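Local coordinates for protein probable porin (Pseudomonas aeruginosa, PDB 4FSO) that probably acts as an OprD-type porin, letting small solutes diffuse across the bacterial outer membrane through a beta-barrel pore, at residues M122-M126 with P127-Y131; S246-A249 with G250-A254. All blocks are in the same frame, centred on the assembly; numbering follows the deposited sequence.

Interaction 1. Residues M122-M126 with P127-Y131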
# COMPACT_ATOMS: atom_id res chain seq x y z
N MET A 122 -8.69 -10.29 -7.69
CA MET A 122 -8.18 -10.06 -6.34
C MET A 122 -7.51 -8.69 -6.12
O MET A 122 -6.74 -8.20 -6.97
CB MET A 122 -7.16 -11.15 -6.00
CG MET A 122 -7.76 -12.43 -5.48
SD MET A 122 -6.45 -13.62 -5.19
CE MET A 122 -5.54 -12.75 -3.92
N LEU A 123 -7.80 -8.10 -4.96
CA LEU A 123 -7.04 -6.96 -4.44
C LEU A 123 -6.16 -7.37 -3.25
O LEU A 123 -6.60 -7.31 -2.09
CB LEU A 123 -7.99 -5.84 -4.01
CG LEU A 123 -8.99 -5.30 -5.04
CD1 LEU A 123 -9.70 -4.03 -4.55
CD2 LEU A 123 -8.25 -5.03 -6.30
N PRO A 124 -4.92 -7.80 -3.52
CA PRO A 124 -4.07 -8.23 -2.40
C PRO A 124 -3.65 -7.05 -1.51
O PRO A 124 -3.37 -5.98 -2.02
CB PRO A 124 -2.84 -8.83 -3.10
CG PRO A 124 -3.25 -9.01 -4.55
CD PRO A 124 -4.24 -7.93 -4.81
N ASP A 125 -3.65 -7.26 -0.20
CA ASP A 125 -3.13 -6.27 0.73
C ASP A 125 -2.26 -6.95 1.78
O ASP A 125 -2.78 -7.52 2.74
CB ASP A 125 -4.26 -5.51 1.40
CG ASP A 125 -3.84 -4.13 1.84
OD1 ASP A 125 -2.95 -3.54 1.18
OD2 ASP A 125 -4.39 -3.63 2.84
N MET A 126 -0.95 -6.89 1.60
CA MET A 126 -0.01 -7.65 2.44
C MET A 126 1.42 -7.11 2.25
O MET A 126 1.69 -6.46 1.24
CB MET A 126 -0.09 -9.14 2.07
CG MET A 126 -0.02 -9.43 0.57
SD MET A 126 0.66 -11.05 0.21
CE MET A 126 2.18 -11.00 1.23
N PRO A 127 2.34 -7.37 3.19
CA PRO A 127 3.70 -6.78 3.13
C PRO A 127 4.46 -6.94 1.80
O PRO A 127 5.17 -6.01 1.41
CB PRO A 127 4.44 -7.51 4.27
CG PRO A 127 3.35 -7.72 5.27
CD PRO A 127 2.17 -8.16 4.43
N LEU A 128 4.32 -8.08 1.12
CA LEU A 128 5.02 -8.28 -0.15
C LEU A 128 4.26 -7.62 -1.33
O LEU A 128 4.84 -7.37 -2.39
CB LEU A 128 5.27 -9.78 -0.36
CG LEU A 128 6.52 -10.47 0.24
CD1 LEU A 128 7.04 -9.84 1.50
CD2 LEU A 128 6.25 -11.93 0.51
N LEU A 129 2.98 -7.32 -1.11
CA LEU A 129 2.16 -6.63 -2.11
C LEU A 129 1.03 -5.79 -1.47
O LEU A 129 -0.04 -6.30 -1.12
CB LEU A 129 1.58 -7.64 -3.13
CG LEU A 129 1.18 -7.19 -4.56
CD1 LEU A 129 0.46 -8.30 -5.31
CD2 LEU A 129 0.33 -5.91 -4.61
N LYS A 130 1.28 -4.49 -1.29
CA LYS A 130 0.22 -3.57 -0.87
C LYS A 130 -0.42 -3.11 -2.14
O LYS A 130 0.25 -2.49 -2.94
CB LYS A 130 0.78 -2.30 -0.20
CG LYS A 130 1.43 -2.51 1.14
CD LYS A 130 0.50 -3.24 2.10
CE LYS A 130 -0.48 -2.32 2.84
NZ LYS A 130 -1.16 -3.08 3.95
N TYR A 131 -1.70 -3.40 -2.35
CA TYR A 131 -2.31 -2.87 -3.57
C TYR A 131 -2.36 -1.35 -3.45
O TYR A 131 -2.54 -0.77 -2.34
CB TYR A 131 -3.70 -3.46 -3.82
CG TYR A 131 -4.81 -2.73 -3.11
CD1 TYR A 131 -4.87 -2.71 -1.72
CD2 TYR A 131 -5.80 -2.04 -3.82
CE1 TYR A 131 -5.87 -2.04 -1.06
CE2 TYR A 131 -6.81 -1.37 -3.17
CZ TYR A 131 -6.84 -1.38 -1.78
OH TYR A 131 -7.82 -0.72 -1.08
O HOH W 1 -2.94 -0.52 0.67
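Met126 and Leu129 close a tight hairpin. Met126 N donates to Leu129 O over 2.9 Å, and a type I turn through Pro127 and Leu128 joins the two residues. The densely packed side lies on the face that Met126 and Leu129 share. Met126 CG sits between the backbone N and the carbonyl carbon (chi1 48°), and the bend at chi3 brings CE over the turn to 3.7 Å from Leu128 CB. Leu129 CD1 rests against the CB-CG side of the Pro124 ring, 3.9 Å from Pro124 CG. Ala195 of the barrel wall and Phe141 of strand 140-142 continue this apolar layer. The hairpin is consistent with the inward-folded third loop of OprD-type channels, which narrows the pore; Lys130 bonds through its backbone to Asn295 of the short strand 294-295. The other face, carrying Asp125 and Lys130, is looser and more polar. The lysine chain, bent at chi2 and chi3, curls back until NZ lies 3.3 Å from Asp125 OD1 in a salt bridge. That same oxygen meets the edge of the Tyr131 ring at CD1, 3.6 Å away. On this side, where Asp125 is exposed, a water oxygen lies 3.1 Å from Asp125 OD1 and also within hydrogen-bonding distance of Tyr131 O.

Interaction 2. Residues S246-A249 with G250-A254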
# COMPACT_ATOMS: atom_id res chain seq x y z
N SER A 246 15.89 -8.92 -0.22
CA SER A 246 15.56 -9.25 -1.61
C SER A 246 16.80 -9.47 -2.47
O SER A 246 17.81 -8.80 -2.32
CB SER A 246 14.71 -8.15 -2.26
OG SER A 246 13.98 -7.45 -1.29
N GLU A 247 16.70 -10.41 -3.40
CA GLU A 247 17.76 -10.63 -4.36
C GLU A 247 17.15 -11.10 -5.67
O GLU A 247 16.00 -11.54 -5.69
CB GLU A 247 18.71 -11.69 -3.84
CG GLU A 247 18.00 -13.00 -3.64
CD GLU A 247 18.85 -14.03 -2.95
OE1 GLU A 247 19.86 -13.64 -2.31
OE2 GLU A 247 18.50 -15.23 -3.05
N ASP A 248 17.92 -11.00 -6.75
CA ASP A 248 17.57 -11.62 -8.03
C ASP A 248 17.30 -13.13 -7.88
O ASP A 248 17.90 -13.79 -7.02
CB ASP A 248 18.67 -11.37 -9.08
CG ASP A 248 20.03 -11.88 -8.64
OD1 ASP A 248 20.56 -11.35 -7.65
OD2 ASP A 248 20.58 -12.78 -9.30
N ALA A 249 16.41 -13.66 -8.70
CA ALA A 249 15.98 -15.06 -8.59
C ALA A 249 15.88 -15.67 -9.97
O ALA A 249 15.60 -14.94 -10.94
CB ALA A 249 14.63 -15.14 -7.90
N GLY A 250 16.10 -16.98 -10.08
CA GLY A 250 16.04 -17.65 -11.37
C GLY A 250 16.83 -16.98 -12.50
O GLY A 250 18.04 -16.73 -12.38
N ALA A 251 16.13 -16.66 -13.60
CA ALA A 251 16.77 -16.06 -14.78
C ALA A 251 17.31 -14.64 -14.55
O ALA A 251 18.09 -14.15 -15.36
CB ALA A 251 15.82 -16.07 -15.98
N ALA A 252 16.86 -14.01 -13.46
CA ALA A 252 17.28 -12.66 -13.08
C ALA A 252 17.00 -11.71 -14.22
O ALA A 252 17.91 -11.12 -14.80
CB ALA A 252 18.77 -12.62 -12.68
N ARG A 253 15.73 -11.58 -14.53
CA ARG A 253 15.31 -10.87 -15.72
C ARG A 253 15.49 -9.36 -15.58
O ARG A 253 15.17 -8.61 -16.50
CB ARG A 253 13.86 -11.23 -16.04
CG ARG A 253 13.49 -11.24 -17.50
CD ARG A 253 12.14 -11.91 -17.70
NE ARG A 253 12.23 -13.36 -17.57
CZ ARG A 253 11.22 -14.17 -17.28
NH1 ARG A 253 9.99 -13.68 -17.08
NH2 ARG A 253 11.43 -15.47 -17.19
N ALA A 254 16.03 -8.91 -14.44
CA ALA A 254 16.13 -7.46 -14.20
C ALA A 254 17.45 -6.71 -13.91
O ALA A 254 17.38 -5.49 -13.74
CB ALA A 254 15.06 -7.01 -13.18
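Asp248 and Ala252 meet methylene to methyl where strand 236-248 gives way to a loop. Traced outward, the aspartate side chain starts with CB, 3.8 Å from Ala252 CB. At the next atom, CG is held between the backbone N and the carbonyl carbon (chi1 57°), an arrangement that brings the carboxylate up to the Ala252 methyl, with CG 4.3 Å from Ala252 CB. The two oxygens then part company. OD2 lies alongside the alanine methyl, 3.8 Å from Ala252 CB, a plain van der Waals contact, whereas OD1 turns away from Ala252 and reaches the backbone N of Ile257 in a weak hydrogen bond. The residues are brought together by a type II' beta turn from Ala249 to Ala252. Ala252 N donates to Ala249 O over 3.0 Å with an N-H...O angle of 147°. Gly250, at the first corner, has the positive phi that this turn type calls for, and Ala251 at the second corner directs its methyl away from the strand end. Ala251 N is taken up by Asn217 OD1, so the turn is also tied to the neighbouring loop. Arg253 makes a backbone bond to Asn217. Ahead of the turn in the chain, strand 236-248 runs between two antiparallel neighbours: through their backbones Glu247 bonds to Arg220 in strand 219-231 and Ala249 to Val218 just before it, while Ser246 bonds to Asn259 in strand 258-270 and Asp248 to Ile257 just before it.

In the fold
From the N terminus, the chain first lays down barrel strands and then reaches interaction 1, where residues 122-131 close a short hairpin near the centre of the chain, apparently on the inside of the barrel. Only after several more wall strands does interaction 2 turn the chain over at the end of strand 236-248, its centre about 23 Å from the centre of the chain. The two follow in series, neither nesting nor crossing, with their own centres about 21 Å apart and nearest atoms about 8 Å apart. Gln221 of strand 219-231 relates them: it touches Leu128 of the hairpin and hydrogen-bonds Ser246. Interaction 1 thus lies against the wall strands, interaction 2 in the loop that follows strand 236-248.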